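Local atomic coordinates of glutathione S-transferase (Burkholderia glumae, PDB entry 4ISD), a protein that binds glutathione and, as a member of the glutathione S-transferase family, probably catalyses its conjugation through the thiol sulfur to electrophilic substrates. Residues S4-Y16 / L28-D41. Sequence-based numbering, arbitrary orientation.
Sequences SQKPITLYVGADY and LKEKGLDFEIRTVD
Strands 8-13 and 36-40 run parallel, their axes 4.5 Å apart at closest approach and 35° from each other, and six backbone hydrogen bonds join them, from E36 N to I8 O (3.0 Å) through to A14 N to V40 O (2.8 Å). In that last bond the donor sits 45° out of the carbonyl plane, as the first chain leaves the sheet for the type I turn G13-Y16. On one sheet face R38, extended from CG to NE, runs alongside Y11 and points the same way; its guanidinium stands nearly perpendicular to the ring (84°), and NH1 gives a weak, bent bond to Y11 OH (3.1 Å). T9 CG2, anti to the backbone N, approaches R38 CD to 3.6 Å and lies over one face of the guanidinium. The face carrying L10, V12 and I37 is largely apolar. I8 CG2 packs against F35 CB (3.6 Å), L10 CD2 approaches the F35 ring obliquely at CE2, and L28 CD1 from the helix end lies 3.6 Å above the centre of that ring. Further along, I37 CG2 meets both V12 CG2 and Y16 OH (3.5 Å). F25 and A21 of helix 19-31 continue this layer. Parallel strands joined through a helix packed on one face form a beta-alpha-beta unit, the N-terminal half of the thioredoxin-like domain that binds glutathione in this family.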
loop_
_atom_site.group_PDB
_atom_site.type_symbol
_atom_site.label_atom_id
_atom_site.label_comp_id
_atom_site.label_asym_id
_atom_site.label_seq_id
_atom_site.Cartn_x
_atom_site.Cartn_y
_atom_site.Cartn_z
ATOM N N SER A 4 28.456 13.642 4.914
ATOM C CA SER A 4 28.003 13.261 3.582
ATOM C C SER A 4 26.958 12.152 3.661
ATOM O O SER A 4 27.227 11.089 4.227
ATOM C CB SER A 4 29.187 12.794 2.739
ATOM O OG SER A 4 29.662 11.539 3.193
ATOM N N GLN A 5 25.779 12.402 3.087
ATOM C CA GLN A 5 24.664 11.451 3.138
ATOM C C GLN A 5 25.032 10.103 2.521
ATOM O O GLN A 5 25.944 10.019 1.691
ATOM C CB GLN A 5 23.429 12.008 2.422
ATOM C CG GLN A 5 23.573 12.058 0.905
ATOM C CD GLN A 5 22.293 12.447 0.190
ATOM O OE1 GLN A 5 21.800 13.570 0.326
ATOM N NE2 GLN A 5 21.754 11.524 -0.588
ATOM N N LYS A 6 24.321 9.054 2.932
ATOM C CA LYS A 6 24.514 7.728 2.358
ATOM C C LYS A 6 24.173 7.788 0.874
ATOM O O LYS A 6 23.262 8.519 0.469
ATOM C CB LYS A 6 23.617 6.691 3.046
ATOM C CG LYS A 6 23.618 6.730 4.567
ATOM C CD LYS A 6 24.980 6.365 5.127
ATOM C CE LYS A 6 24.994 6.388 6.643
ATOM N NZ LYS A 6 26.365 6.129 7.150
ATOM N N PRO A 7 24.919 7.034 0.053
ATOM C CA PRO A 7 24.636 6.931 -1.383
ATOM C C PRO A 7 23.233 6.398 -1.642
ATOM O O PRO A 7 22.744 5.569 -0.879
ATOM C CB PRO A 7 25.687 5.934 -1.881
ATOM C CG PRO A 7 26.231 5.280 -0.641
ATOM C CD PRO A 7 26.142 6.309 0.423
ATOM N N ILE A 8 22.588 6.884 -2.696
ATOM C CA ILE A 8 21.220 6.490 -3.007
ATOM C C ILE A 8 21.098 6.176 -4.500
ATOM O O ILE A 8 21.619 6.905 -5.343
ATOM C CB ILE A 8 20.200 7.587 -2.579
ATOM C CG1 ILE A 8 20.224 7.783 -1.056
ATOM C CG2 ILE A 8 18.792 7.246 -3.043
ATOM C CD1 ILE A 8 19.326 8.910 -0.540
ATOM N N THR A 9 20.439 5.064 -4.822
ATOM C CA THR A 9 20.197 4.699 -6.213
ATOM C C THR A 9 18.719 4.419 -6.418
ATOM O O THR A 9 18.043 3.898 -5.529
ATOM C CB THR A 9 21.001 3.455 -6.637
ATOM O OG1 THR A 9 22.403 3.686 -6.435
ATOM C CG2 THR A 9 20.758 3.142 -8.106
ATOM N N LEU A 10 18.208 4.778 -7.587
ATOM C CA LEU A 10 16.809 4.522 -7.899
ATOM C C LEU A 10 16.717 3.721 -9.195
ATOM O O LEU A 10 17.342 4.065 -10.205
ATOM C CB LEU A 10 16.027 5.840 -7.975
ATOM C CG LEU A 10 14.509 5.796 -8.147
ATOM C CD1 LEU A 10 13.820 5.422 -6.847
ATOM C CD2 LEU A 10 13.985 7.133 -8.669
ATOM N N TYR A 11 15.969 2.626 -9.132
ATOM C CA TYR A 11 15.727 1.748 -10.270
ATOM C C TYR A 11 14.362 2.111 -10.825
ATOM O O TYR A 11 13.369 2.143 -10.090
ATOM C CB TYR A 11 15.767 0.256 -9.838
ATOM C CG TYR A 11 17.151 -0.200 -9.409
ATOM C CD1 TYR A 11 17.619 0.055 -8.117
ATOM C CD2 TYR A 11 18.002 -0.850 -10.302
ATOM C CE1 TYR A 11 18.894 -0.321 -7.723
ATOM C CE2 TYR A 11 19.279 -1.236 -9.917
ATOM C CZ TYR A 11 19.722 -0.970 -8.622
ATOM O OH TYR A 11 20.996 -1.345 -8.223
ATOM N N VAL A 12 14.314 2.409 -12.113
ATOM C CA VAL A 12 13.062 2.799 -12.759
ATOM C C VAL A 12 12.958 2.034 -14.070
ATOM O O VAL A 12 13.935 1.423 -14.504
ATOM C CB VAL A 12 12.986 4.349 -13.013
ATOM C CG1 VAL A 12 13.012 5.121 -11.691
ATOM C CG2 VAL A 12 14.121 4.820 -13.915
ATOM N N GLY A 13 11.782 2.051 -14.693
ATOM C CA GLY A 13 11.630 1.470 -16.014
ATOM C C GLY A 13 12.397 2.323 -17.009
ATOM O O GLY A 13 12.433 3.548 -16.870
ATOM N N ALA A 14 13.007 1.689 -18.010
ATOM C CA ALA A 14 13.845 2.407 -18.972
ATOM C C ALA A 14 13.075 3.451 -19.776
ATOM O O ALA A 14 13.680 4.345 -20.376
ATOM C CB ALA A 14 14.544 1.433 -19.913
ATOM N N ASP A 15 11.747 3.332 -19.778
ATOM C CA ASP A 15 10.873 4.231 -20.536
ATOM C C ASP A 15 10.337 5.418 -19.736
ATOM O O ASP A 15 9.637 6.265 -20.283
ATOM C CB ASP A 15 9.705 3.455 -21.141
ATOM C CG ASP A 15 10.139 2.557 -22.271
ATOM O OD1 ASP A 15 11.206 2.830 -22.863
ATOM O OD2 ASP A 15 9.414 1.584 -22.571
ATOM N N TYR A 16 10.656 5.463 -18.447
ATOM C CA TYR A 16 10.232 6.559 -17.575
ATOM C C TYR A 16 8.719 6.772 -17.592
ATOM O O TYR A 16 8.224 7.876 -17.362
ATOM C CB TYR A 16 10.976 7.848 -17.937
ATOM C CG TYR A 16 12.437 7.824 -17.539
ATOM C CD1 TYR A 16 13.374 7.140 -18.301
ATOM C CD2 TYR A 16 12.878 8.483 -16.393
ATOM C CE1 TYR A 16 14.709 7.119 -17.940
ATOM C CE2 TYR A 16 14.215 8.464 -16.023
ATOM C CZ TYR A 16 15.124 7.781 -16.799
ATOM O OH TYR A 16 16.452 7.755 -16.438
ATOM N N LEU A 28 12.377 11.878 -3.402
ATOM C CA LEU A 28 13.798 12.192 -3.291
ATOM C C LEU A 28 14.038 13.650 -3.634
ATOM O O LEU A 28 14.732 14.371 -2.910
ATOM C CB LEU A 28 14.623 11.297 -4.224
ATOM C CG LEU A 28 14.709 9.811 -3.856
ATOM C CD1 LEU A 28 14.995 8.948 -5.079
ATOM C CD2 LEU A 28 15.785 9.588 -2.788
ATOM N N LYS A 29 13.440 14.091 -4.734
ATOM C CA LYS A 29 13.661 15.443 -5.195
ATOM C C LYS A 29 13.094 16.483 -4.240
ATOM O O LYS A 29 13.742 17.484 -3.976
ATOM C CB LYS A 29 13.137 15.618 -6.612
ATOM C CG LYS A 29 14.187 15.318 -7.661
ATOM C CD LYS A 29 15.174 16.468 -7.746
ATOM C CE LYS A 29 16.236 16.220 -8.804
ATOM N NZ LYS A 29 16.990 14.967 -8.539
ATOM N N GLU A 30 11.907 16.242 -3.695
ATOM C CA GLU A 30 11.316 17.184 -2.738
ATOM C C GLU A 30 12.232 17.431 -1.541
ATOM O O GLU A 30 12.311 18.557 -1.038
ATOM C CB GLU A 30 9.978 16.660 -2.223
ATOM C CG GLU A 30 8.903 16.595 -3.273
ATOM C CD GLU A 30 8.433 17.958 -3.722
ATOM O OE1 GLU A 30 8.556 18.929 -2.933
ATOM O OE2 GLU A 30 7.932 18.051 -4.862
ATOM N N LYS A 31 12.910 16.370 -1.096
ATOM C CA LYS A 31 13.739 16.412 0.100
ATOM C C LYS A 31 15.131 16.954 -0.175
ATOM O O LYS A 31 15.893 17.210 0.774
ATOM C CB LYS A 31 13.874 15.018 0.704
ATOM C CG LYS A 31 12.565 14.347 1.072
ATOM C CD LYS A 31 12.844 13.156 1.961
ATOM C CE LYS A 31 12.039 13.200 3.243
ATOM N NZ LYS A 31 10.724 12.516 3.115
ATOM N N GLY A 32 15.465 17.111 -1.462
ATOM C CA GLY A 32 16.749 17.661 -1.887
ATOM C C GLY A 32 17.919 16.689 -1.781
ATOM O O GLY A 32 19.060 17.098 -1.588
ATOM N N LEU A 33 17.639 15.398 -1.914
ATOM C CA LEU A 33 18.654 14.347 -1.761
ATOM C C LEU A 33 19.410 14.028 -3.068
ATOM O O LEU A 33 18.843 14.111 -4.165
ATOM C CB LEU A 33 18.012 13.059 -1.199
ATOM C CG LEU A 33 17.511 13.064 0.252
ATOM C CD1 LEU A 33 16.526 11.919 0.522
ATOM C CD2 LEU A 33 18.673 13.000 1.241
ATOM N N ASP A 34 20.684 13.651 -2.951
ATOM C CA ASP A 34 21.433 13.198 -4.119
ATOM C C ASP A 34 21.103 11.725 -4.410
ATOM O O ASP A 34 20.947 10.925 -3.474
ATOM C CB ASP A 34 22.938 13.384 -3.915
ATOM C CG ASP A 34 23.421 14.795 -4.247
ATOM O OD1 ASP A 34 22.700 15.569 -4.932
ATOM O OD2 ASP A 34 24.559 15.121 -3.838
ATOM N N PHE A 35 20.967 11.381 -5.695
ATOM C CA PHE A 35 20.802 9.984 -6.116
ATOM C C PHE A 35 21.168 9.716 -7.578
ATOM O O PHE A 35 21.020 10.572 -8.440
ATOM C CB PHE A 35 19.394 9.456 -5.820
ATOM C CG PHE A 35 18.289 10.110 -6.623
ATOM C CD1 PHE A 35 17.745 11.322 -6.221
ATOM C CD2 PHE A 35 17.745 9.482 -7.739
ATOM C CE1 PHE A 35 16.704 11.909 -6.931
ATOM C CE2 PHE A 35 16.698 10.066 -8.451
ATOM C CZ PHE A 35 16.179 11.276 -8.044
ATOM N N GLU A 36 21.662 8.512 -7.839
ATOM C CA GLU A 36 21.907 8.049 -9.194
ATOM C C GLU A 36 20.642 7.368 -9.681
ATOM O O GLU A 36 19.871 6.838 -8.877
ATOM C CB GLU A 36 23.047 7.031 -9.198
ATOM C CG GLU A 36 23.643 6.776 -10.567
ATOM C CD GLU A 36 24.322 8.011 -11.128
ATOM O OE1 GLU A 36 24.912 8.775 -10.330
ATOM O OE2 GLU A 36 24.260 8.222 -12.359
ATOM N N ILE A 37 20.423 7.376 -10.990
ATOM C CA ILE A 37 19.314 6.630 -11.565
ATOM C C ILE A 37 19.837 5.513 -12.450
ATOM O O ILE A 37 20.682 5.748 -13.323
ATOM C CB ILE A 37 18.361 7.529 -12.369
ATOM C CG1 ILE A 37 17.482 8.340 -11.425
ATOM C CG2 ILE A 37 17.459 6.698 -13.271
ATOM C CD1 ILE A 37 17.023 9.658 -12.019
ATOM N N ARG A 38 19.335 4.304 -12.189
ATOM C CA ARG A 38 19.595 3.120 -13.006
ATOM C C ARG A 38 18.275 2.611 -13.571
ATOM O O ARG A 38 17.233 2.717 -12.922
ATOM C CB ARG A 38 20.260 2.020 -12.177
ATOM C CG ARG A 38 21.619 2.407 -11.633
ATOM C CD ARG A 38 22.231 1.307 -10.792
ATOM N NE ARG A 38 23.445 1.762 -10.117
ATOM C CZ ARG A 38 24.146 1.036 -9.250
ATOM N NH1 ARG A 38 23.763 -0.200 -8.936
ATOM N NH2 ARG A 38 25.237 1.551 -8.694
ATOM N N THR A 39 18.316 2.049 -14.774
ATOM C CA THR A 39 17.084 1.683 -15.460
ATOM C C THR A 39 16.935 0.190 -15.669
ATOM O O THR A 39 17.918 -0.536 -15.766
ATOM C CB THR A 39 17.009 2.337 -16.828
ATOM O OG1 THR A 39 18.043 1.800 -17.656
ATOM C CG2 THR A 39 17.186 3.840 -16.699
ATOM N N VAL A 40 15.685 -0.258 -15.745
ATOM C CA VAL A 40 15.362 -1.656 -16.012
ATOM C C VAL A 40 14.464 -1.733 -17.261
ATOM O O VAL A 40 13.458 -1.035 -17.345
ATOM C CB VAL A 40 14.673 -2.302 -14.788
ATOM C CG1 VAL A 40 14.635 -3.807 -14.929
ATOM C CG2 VAL A 40 15.408 -1.922 -13.500
ATOM N N ASP A 41 14.844 -2.562 -18.233
ATOM C CA ASP A 41 14.110 -2.707 -19.499
ATOM C C ASP A 41 12.842 -3.573 -19.348
ATOM O O ASP A 41 12.591 -4.139 -18.288
ATOM C CB ASP A 41 15.050 -3.333 -20.543
ATOM C CG ASP A 41 14.525 -3.220 -21.973
ATOM O OD1 ASP A 41 13.368 -2.791 -22.161
ATOM O OD2 ASP A 41 15.269 -3.586 -22.911
#